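Local coordinates for protein probable succinyl-CoA:3-ketoacid coenzyme A transferase subunit B (PDB 3CDK) that probably transfers coenzyme A from succinyl-CoA to a 3-oxo acid, giving a 3-oxoacyl-CoA and succinate, as one subunit of the enzyme, at residues 17-22 with 43-48; 110-115 with 157-162; 186-191 with 206-211. All blocks are in the same frame, centred on the assembly; numbering follows the deposited sequence.

Contact 1: 17-22 with 43-48; sequences QEIKDG and VHVMLQ
D21 holds CG anti to the backbone N (chi1 -161°), and this swings its carboxylate toward the main chain of H44. CG2 of I19 is likewise anti to its N, which turns this methyl to V43 and V45. V43 in turn offers CG1.

The polar half of the contact is a pair of hydrogen bonds to H44. H44 N donates to D21 OD1 over 2.8 Å. The donor meets OD1 from above the carboxylate plane, well out of it. G22 N donates a hydrogen bond to H44 O (2.6 Å, N-H...O 150°). The main chain of H44 is therefore gripped through both its N-H and its C=O. G22 has a positive phi, a backbone shape that glycine adopts easily.

The apolar half is made by I19, V43 and V45. I19 CG2 rests 3.7 Å from V43 CG1 and 4.0 Å from V45 CG2. The I19 side chain crosses each valine at about a right angle. V43 CG1 also sits 3.6 Å from D21 N. I19 is buried and reaches V35, while D21, G22 and H44 stay at the surface.

V45 leans on M23 and V25, and M46 is bonded through its backbone to the same two residues. The contact joins the loop between helix 5-16 and strand 24-27 to the residues leading into strand 46-49. These two strands are parallel neighbours in the sheet. This is typical of the Rossmann-like alpha/beta fold of the CoA-transferases, where strand 46-49 runs up to E50, the predicted active-site glutamate.

Contact 2: 110-115 with 157-162; sequences VSEQGD and VKKTCS
V110 and K158 are joined by a backbone hydrogen bond. K158 N donates to V110 O at 2.8 Å, with an N-H...O angle of 173°. V157 CA adds a CA-H...O contact to the same oxygen. The next bond runs from E112 N to K158 O, but the position of K158 O is less sure. Together these bonds pair the two strands in parallel, V110 beside V157 and S111 beside K158.

Side chains pack along and just beyond the paired strands. K158 CG lies 3.5 Å from V110 O. C161 SG comes to 4.1 Å from S111 CB. The E112 and K159 side chains run out together from the ends of the strands, and E112 CG packs 3.8 Å from K159 CA.

Charge plays a smaller part across the contact. E112 OE2 and K159 NZ are 4.5 Å apart, too far for a salt bridge, and the place of OE2 is uncertain. The stronger polar partners lie outside: D209 N for E112, probably as a hydrogen bond, and E207 for K158, as a salt bridge.

Bonds within 110-115 shape the loop. G114 N reaches S111 O at 2.8 Å, closing a type I turn from S111 to G114. S111 N bonds to D115 O, and D115 N bonds weakly to S111 OG.

This is the type I turn with a G1 beta bulge, common in tight hairpins, and the positive phi of G114 is that of the bulge position. Here it links strands 109-111 and 116-117, and strand 157-158 adds a parallel edge to the small three-stranded sheet.

Contact 3: 186-191 with 206-211; sequences GRMTLT and TEADFA
M188 and L190 pack against F210 on the tight side of this contact. CG of M188 is anti to the backbone N (chi1 -174°), which lays the start of the side chain against F210. M188 CB and CG each lie 4.1 Å from F210 CB. L190 runs along F210, with L190 CB 4.0 Å from F210 CD1. Two hydrogen bonds pair the backbones. A211 N donates to M188 O at 2.8 Å, and L190 N donates to A211 O at 2.8 Å.

The other side is looser and opens to solvent. T189 and A211 share one face of the sheet, and T189 OG1 stays 3.8 Å from A211 CB. R187 and D209 are exposed here. R187 NH1 makes only a distant contact with A211 CB, at 4.1 Å, and the D209 side chain leads away from strand 187-193.

Strand 187-193 runs between strand 179-184, antiparallel to it, and strand 211-212, parallel to it. Helix 199-204 connects the parallel pair as a beta-alpha-beta crossover. V202 of that helix packs on L190 and F210, the F210 ring meets Y203 and F181, and M188 rests on F181 and F183.

How the contacts relate
Contacts 2 and 3 are neighbours, with centres about 9 Å apart, and both are partly buried. They touch directly, through charged side chains of contact 2 and through packing of M188 and A208 on its backbone. Contact 1 is a surface contact, with its centre about 28 Å from each of the others. It still reaches the same large sheet as contact 3, whereas contact 2 belongs to the small three-stranded sheet. The chemistry differs accordingly. Contact 1 joins two loops with one carboxylate bond, one backbone bond and a few methyls. Contact 2 relies mainly on backbone bonds. Contact 3 combines backbone pairing with aromatic and aliphatic packing.

Contact 1: 17-22 with 43-48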
loop_
_atom_site.group_PDB
_atom_site.type_symbol
_atom_site.label_atom_id
_atom_site.label_comp_id
_atom_site.label_asym_id
_atom_site.label_seq_id
_atom_site.Cartn_x
_atom_site.Cartn_y
_atom_site.Cartn_z
ATOM N N GLN B 17 5.835 -30.207 12.888
ATOM C CA GLN B 17 7.126 -29.927 13.499
ATOM C C GLN B 17 7.874 -28.717 12.942
ATOM O O GLN B 17 8.901 -28.334 13.488
ATOM C CB GLN B 17 8.019 -31.151 13.357
ATOM C CG GLN B 17 7.364 -32.450 13.776
ATOM C CD GLN B 17 8.310 -33.616 13.655
ATOM O OE1 GLN B 17 9.532 -33.433 13.562
ATOM N NE2 GLN B 17 7.759 -34.828 13.646
ATOM N N GLU B 18 7.380 -28.125 11.862
ATOM C CA GLU B 18 8.051 -26.962 11.308
ATOM C C GLU B 18 7.582 -25.663 11.981
ATOM O O GLU B 18 8.280 -24.630 11.943
ATOM C CB GLU B 18 7.896 -26.898 9.788
ATOM C CG GLU B 18 8.365 -28.146 9.022
ATOM C CD GLU B 18 9.878 -28.357 9.024
ATOM O OE1 GLU B 18 10.613 -27.457 8.574
ATOM O OE2 GLU B 18 10.338 -29.447 9.454
ATOM N N ILE B 19 6.449 -25.728 12.631
ATOM C CA ILE B 19 5.920 -24.576 13.316
ATOM C C ILE B 19 6.567 -24.393 14.694
ATOM O O ILE B 19 6.343 -25.170 15.602
ATOM C CB ILE B 19 4.415 -24.757 13.390
ATOM C CG1 ILE B 19 3.843 -24.609 11.978
ATOM C CG2 ILE B 19 3.803 -23.734 14.278
ATOM C CD1 ILE B 19 2.867 -25.620 11.671
ATOM N N LYS B 20 7.402 -23.382 14.840
ATOM C CA LYS B 20 7.969 -23.103 16.131
ATOM C C LYS B 20 7.159 -21.961 16.751
ATOM O O LYS B 20 6.611 -21.120 16.037
ATOM C CB LYS B 20 9.467 -22.776 16.003
ATOM C CG LYS B 20 10.165 -23.458 14.819
ATOM C CD LYS B 20 10.234 -24.981 14.956
ATOM C CE LYS B 20 11.665 -25.476 15.095
ATOM N NZ LYS B 20 12.251 -25.302 16.492
ATOM N N ASP B 21 7.058 -21.951 18.078
ATOM C CA ASP B 21 6.284 -20.919 18.775
ATOM C C ASP B 21 6.574 -19.511 18.209
ATOM O O ASP B 21 7.716 -19.203 17.887
ATOM C CB ASP B 21 6.572 -20.964 20.284
ATOM C CG ASP B 21 5.490 -20.255 21.114
ATOM O OD1 ASP B 21 4.546 -19.679 20.530
ATOM O OD2 ASP B 21 5.565 -20.279 22.362
ATOM N N GLY B 22 5.543 -18.677 18.085
ATOM C CA GLY B 22 5.734 -17.256 17.765
ATOM C C GLY B 22 5.694 -16.929 16.287
ATOM O O GLY B 22 5.574 -15.781 15.922
ATOM N N VAL B 43 2.508 -24.424 21.455
ATOM C CA VAL B 43 2.901 -23.578 20.335
ATOM C C VAL B 43 1.854 -22.504 19.931
ATOM O O VAL B 43 0.755 -22.840 19.483
ATOM C CB VAL B 43 3.344 -24.456 19.109
ATOM C CG1 VAL B 43 3.832 -23.578 17.958
ATOM C CG2 VAL B 43 4.438 -25.460 19.510
ATOM N N HIS B 44 2.223 -21.223 20.080
ATOM C CA HIS B 44 1.359 -20.090 19.744
ATOM C C HIS B 44 1.855 -19.312 18.531
ATOM O O HIS B 44 2.971 -18.755 18.489
ATOM C CB HIS B 44 1.157 -19.161 20.927
ATOM C CG HIS B 44 0.502 -19.826 22.103
ATOM N ND1 HIS B 44 1.157 -20.026 23.308
ATOM C CD2 HIS B 44 -0.735 -20.364 22.250
ATOM C CE1 HIS B 44 0.340 -20.632 24.149
ATOM N NE2 HIS B 44 -0.810 -20.850 23.532
ATOM N N VAL B 45 0.976 -19.267 17.547
ATOM C CA VAL B 45 1.331 -18.899 16.224
ATOM C C VAL B 45 0.157 -18.105 15.647
ATOM O O VAL B 45 -0.913 -18.074 16.255
ATOM C CB VAL B 45 1.570 -20.185 15.418
ATOM C CG1 VAL B 45 0.280 -20.678 14.744
ATOM C CG2 VAL B 45 2.635 -19.954 14.390
ATOM N N MET B 46 0.335 -17.454 14.498
ATOM C CA MET B 46 -0.827 -16.890 13.817
ATOM C C MET B 46 -0.840 -17.339 12.376
ATOM O O MET B 46 0.162 -17.196 11.693
ATOM C CB MET B 46 -0.864 -15.369 13.934
ATOM C CG MET B 46 -0.997 -14.836 15.368
ATOM S SD MET B 46 -2.689 -14.638 15.989
ATOM C CE MET B 46 -3.232 -13.120 15.219
ATOM N N LEU B 47 -1.939 -17.933 11.910
ATOM C CA LEU B 47 -2.000 -18.304 10.502
ATOM C C LEU B 47 -2.532 -17.144 9.641
ATOM O O LEU B 47 -3.583 -16.552 9.940
ATOM C CB LEU B 47 -2.820 -19.576 10.299
ATOM C CG LEU B 47 -2.412 -20.963 10.861
ATOM C CD1 LEU B 47 -0.894 -21.160 11.113
ATOM C CD2 LEU B 47 -3.218 -21.334 12.107
ATOM N N GLN B 48 -1.782 -16.819 8.583
ATOM C CA GLN B 48 -2.153 -15.733 7.671
ATOM C C GLN B 48 -2.942 -16.274 6.508
ATOM O O GLN B 48 -2.574 -17.277 5.904
ATOM C CB GLN B 48 -0.929 -14.954 7.175
ATOM C CG GLN B 48 -1.241 -13.583 6.594
ATOM C CD GLN B 48 -1.201 -13.553 5.064
ATOM O OE1 GLN B 48 -1.411 -14.569 4.430
ATOM N NE2 GLN B 48 -0.941 -12.394 4.479
#

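Contact 2: 110-115 with 157-162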
loop_
_atom_site.group_PDB
_atom_site.type_symbol
_atom_site.label_atom_id
_atom_site.label_comp_id
_atom_site.label_asym_id
_atom_site.label_seq_id
_atom_site.Cartn_x
_atom_site.Cartn_y
_atom_site.Cartn_z
ATOM N N VAL B 110 8.631 -31.535 -7.675
ATOM C CA VAL B 110 9.755 -30.779 -7.164
ATOM C C VAL B 110 11.008 -31.273 -7.906
ATOM O O VAL B 110 11.031 -32.399 -8.417
ATOM C CB VAL B 110 9.877 -30.888 -5.627
ATOM C CG1 VAL B 110 11.109 -30.195 -5.126
ATOM C CG2 VAL B 110 8.711 -30.267 -4.949
ATOM N N SER B 111 12.036 -30.431 -7.999
ATOM C CA SER B 111 13.250 -30.770 -8.761
ATOM C C SER B 111 14.475 -30.677 -7.887
ATOM O O SER B 111 14.416 -30.078 -6.800
ATOM C CB SER B 111 13.429 -29.862 -9.994
ATOM O OG SER B 111 13.953 -28.580 -9.646
ATOM N N GLU B 112 15.564 -31.280 -8.385
ATOM C CA GLU B 112 16.922 -31.261 -7.795
ATOM C C GLU B 112 17.316 -29.942 -7.154
ATOM O O GLU B 112 17.870 -29.920 -6.050
ATOM C CB GLU B 112 17.966 -31.556 -8.883
ATOM C CG GLU B 112 18.154 -33.017 -9.181
ATOM C CD GLU B 112 19.032 -33.289 -10.377
ATOM O OE1 GLU B 112 19.364 -32.364 -11.126
ATOM O OE2 GLU B 112 19.395 -34.449 -10.577
ATOM N N GLN B 113 17.021 -28.853 -7.867
ATOM C CA GLN B 113 17.445 -27.519 -7.484
ATOM C C GLN B 113 16.456 -26.833 -6.545
ATOM O O GLN B 113 16.673 -25.697 -6.121
ATOM C CB GLN B 113 17.725 -26.683 -8.736
ATOM C CG GLN B 113 18.922 -27.202 -9.544
ATOM C CD GLN B 113 19.083 -26.527 -10.921
ATOM O OE1 GLN B 113 18.583 -25.425 -11.153
ATOM N NE2 GLN B 113 19.787 -27.199 -11.838
ATOM N N GLY B 114 15.386 -27.537 -6.194
ATOM C CA GLY B 114 14.357 -26.959 -5.348
ATOM C C GLY B 114 13.356 -26.077 -6.077
ATOM O O GLY B 114 12.686 -25.255 -5.448
ATOM N N ASP B 115 13.242 -26.239 -7.392
ATOM C CA ASP B 115 12.095 -25.664 -8.115
ATOM C C ASP B 115 10.839 -26.372 -7.650
ATOM O O ASP B 115 10.892 -27.540 -7.179
ATOM C CB ASP B 115 12.190 -25.872 -9.624
ATOM C CG ASP B 115 13.406 -25.238 -10.241
ATOM O OD1 ASP B 115 14.079 -24.404 -9.593
ATOM O OD2 ASP B 115 13.683 -25.573 -11.409
ATOM N N VAL B 157 9.691 -36.467 -7.888
ATOM C CA VAL B 157 10.918 -35.811 -7.434
ATOM C C VAL B 157 11.964 -35.935 -8.526
ATOM O O VAL B 157 12.610 -36.967 -8.669
ATOM C CB VAL B 157 11.437 -36.430 -6.112
ATOM C CG1 VAL B 157 12.459 -35.518 -5.484
ATOM C CG2 VAL B 157 10.283 -36.676 -5.143
ATOM N N LYS B 158 12.132 -34.863 -9.288
ATOM C CA LYS B 158 12.767 -34.973 -10.601
ATOM C C LYS B 158 13.998 -34.117 -10.755
ATOM O O LYS B 158 14.192 -33.184 -9.986
ATOM C CB LYS B 158 11.788 -34.548 -11.686
ATOM C CG LYS B 158 10.377 -34.342 -11.224
ATOM C CD LYS B 158 9.456 -34.655 -12.363
ATOM C CE LYS B 158 9.366 -36.143 -12.528
ATOM N NZ LYS B 158 9.421 -36.506 -13.952
ATOM N N LYS B 159 14.807 -34.443 -11.770
ATOM C CA LYS B 159 15.947 -33.633 -12.174
ATOM C C LYS B 159 15.420 -32.299 -12.587
ATOM O O LYS B 159 15.793 -31.279 -12.047
ATOM C CB LYS B 159 16.669 -34.228 -13.382
ATOM C CG LYS B 159 17.601 -35.342 -13.055
ATOM C CD LYS B 159 18.920 -35.242 -13.820
ATOM C CE LYS B 159 19.953 -36.080 -13.112
ATOM N NZ LYS B 159 20.782 -36.897 -14.064
ATOM N N THR B 160 14.530 -32.311 -13.553
ATOM C CA THR B 160 13.979 -31.094 -14.079
ATOM C C THR B 160 12.449 -31.227 -14.110
ATOM O O THR B 160 11.925 -32.304 -14.363
ATOM C CB THR B 160 14.612 -30.757 -15.443
ATOM O OG1 THR B 160 13.802 -29.793 -16.108
ATOM C CG2 THR B 160 14.722 -31.968 -16.343
ATOM N N CYS B 161 11.733 -30.150 -13.808
ATOM C CA CYS B 161 10.272 -30.227 -13.742
ATOM C C CYS B 161 9.686 -30.314 -15.126
ATOM O O CYS B 161 10.186 -29.661 -16.033
ATOM C CB CYS B 161 9.686 -29.022 -13.016
ATOM S SG CYS B 161 9.607 -29.240 -11.233
ATOM N N SER B 162 8.634 -31.117 -15.294
ATOM C CA SER B 162 7.956 -31.210 -16.583
ATOM C C SER B 162 6.714 -30.309 -16.639
ATOM O O SER B 162 6.094 -30.149 -17.677
ATOM C CB SER B 162 7.600 -32.650 -16.887
ATOM O OG SER B 162 6.719 -33.108 -15.903
#

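Contact 3: 186-191 with 206-211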
loop_
_atom_site.group_PDB
_atom_site.type_symbol
_atom_site.label_atom_id
_atom_site.label_comp_id
_atom_site.label_asym_id
_atom_site.label_seq_id
_atom_site.Cartn_x
_atom_site.Cartn_y
_atom_site.Cartn_z
ATOM N N GLY B 186 20.935 -25.040 -4.425
ATOM C CA GLY B 186 20.793 -25.837 -5.631
ATOM C C GLY B 186 20.852 -27.324 -5.387
ATOM O O GLY B 186 20.287 -28.094 -6.140
ATOM N N ARG B 187 21.543 -27.742 -4.339
ATOM C CA ARG B 187 21.784 -29.168 -4.142
ATOM C C ARG B 187 20.693 -29.767 -3.263
ATOM O O ARG B 187 20.231 -29.137 -2.317
ATOM C CB ARG B 187 23.190 -29.408 -3.550
ATOM C CG ARG B 187 23.291 -29.236 -2.009
ATOM C CD ARG B 187 24.679 -28.801 -1.504
ATOM N NE ARG B 187 25.759 -29.778 -1.744
ATOM C CZ ARG B 187 26.024 -30.858 -0.993
ATOM N NH1 ARG B 187 25.266 -31.165 0.063
ATOM N NH2 ARG B 187 27.053 -31.654 -1.308
ATOM N N MET B 188 20.275 -30.978 -3.587
ATOM C CA MET B 188 19.312 -31.684 -2.770
ATOM C C MET B 188 20.040 -32.747 -1.945
ATOM O O MET B 188 20.989 -33.399 -2.415
ATOM C CB MET B 188 18.233 -32.307 -3.652
ATOM C CG MET B 188 17.083 -32.946 -2.907
ATOM S SD MET B 188 15.771 -33.614 -3.964
ATOM C CE MET B 188 16.629 -34.847 -4.912
ATOM N N THR B 189 19.583 -32.921 -0.709
ATOM C CA THR B 189 20.218 -33.820 0.225
ATOM C C THR B 189 19.150 -34.562 0.985
ATOM O O THR B 189 18.238 -33.964 1.541
ATOM C CB THR B 189 21.079 -33.034 1.199
ATOM O OG1 THR B 189 22.128 -32.379 0.473
ATOM C CG2 THR B 189 21.675 -33.940 2.255
ATOM N N LEU B 190 19.252 -35.879 0.991
ATOM C CA LEU B 190 18.281 -36.660 1.701
ATOM C C LEU B 190 18.656 -36.607 3.152
ATOM O O LEU B 190 19.787 -36.904 3.528
ATOM C CB LEU B 190 18.254 -38.076 1.165
ATOM C CG LEU B 190 17.538 -39.144 1.978
ATOM C CD1 LEU B 190 16.079 -38.798 2.218
ATOM C CD2 LEU B 190 17.678 -40.432 1.217
ATOM N N THR B 191 17.689 -36.247 3.977
ATOM C CA THR B 191 17.991 -35.784 5.322
ATOM C C THR B 191 17.353 -36.630 6.461
ATOM O O THR B 191 17.944 -36.783 7.528
ATOM C CB THR B 191 17.716 -34.246 5.400
ATOM O OG1 THR B 191 18.595 -33.645 6.345
ATOM C CG2 THR B 191 16.268 -33.923 5.736
ATOM N N THR B 206 13.232 -42.099 -6.914
ATOM C CA THR B 206 13.530 -40.681 -7.144
ATOM C C THR B 206 14.280 -40.441 -8.442
ATOM O O THR B 206 15.248 -41.135 -8.737
ATOM C CB THR B 206 14.330 -40.093 -5.992
ATOM O OG1 THR B 206 13.584 -40.255 -4.789
ATOM C CG2 THR B 206 14.588 -38.627 -6.207
ATOM N N GLU B 207 13.824 -39.458 -9.214
ATOM C CA GLU B 207 14.473 -39.146 -10.474
ATOM C C GLU B 207 15.548 -38.104 -10.257
ATOM O O GLU B 207 16.576 -38.116 -10.932
ATOM C CB GLU B 207 13.472 -38.615 -11.478
ATOM C CG GLU B 207 12.182 -39.408 -11.555
ATOM C CD GLU B 207 11.681 -39.592 -12.990
ATOM O OE1 GLU B 207 11.849 -40.743 -13.492
ATOM O OE2 GLU B 207 11.146 -38.605 -13.596
ATOM N N ALA B 208 15.298 -37.199 -9.319
ATOM C CA ALA B 208 16.291 -36.233 -8.877
ATOM C C ALA B 208 17.610 -36.866 -8.397
ATOM O O ALA B 208 17.637 -38.012 -7.954
ATOM C CB ALA B 208 15.712 -35.393 -7.779
ATOM N N ASP B 209 18.692 -36.089 -8.508
ATOM C CA ASP B 209 19.991 -36.345 -7.866
ATOM C C ASP B 209 20.064 -35.703 -6.492
ATOM O O ASP B 209 19.743 -34.503 -6.320
ATOM C CB ASP B 209 21.120 -35.702 -8.659
ATOM C CG ASP B 209 21.709 -36.615 -9.682
ATOM O OD1 ASP B 209 21.118 -37.691 -9.931
ATOM O OD2 ASP B 209 22.777 -36.250 -10.230
ATOM N N PHE B 210 20.533 -36.477 -5.530
ATOM C CA PHE B 210 20.722 -35.950 -4.216
ATOM C C PHE B 210 21.948 -36.520 -3.532
ATOM O O PHE B 210 22.318 -37.668 -3.745
ATOM C CB PHE B 210 19.478 -36.199 -3.371
ATOM C CG PHE B 210 18.997 -37.615 -3.398
ATOM C CD1 PHE B 210 19.568 -38.583 -2.550
ATOM C CD2 PHE B 210 17.960 -37.991 -4.247
ATOM C CE1 PHE B 210 19.112 -39.902 -2.557
ATOM C CE2 PHE B 210 17.500 -39.323 -4.264
ATOM C CZ PHE B 210 18.079 -40.280 -3.421
ATOM N N ALA B 211 22.581 -35.685 -2.718
ATOM C CA ALA B 211 23.535 -36.138 -1.724
ATOM C C ALA B 211 22.766 -36.823 -0.601
ATOM O O ALA B 211 21.652 -36.427 -0.258
ATOM C CB ALA B 211 24.324 -34.954 -1.182
#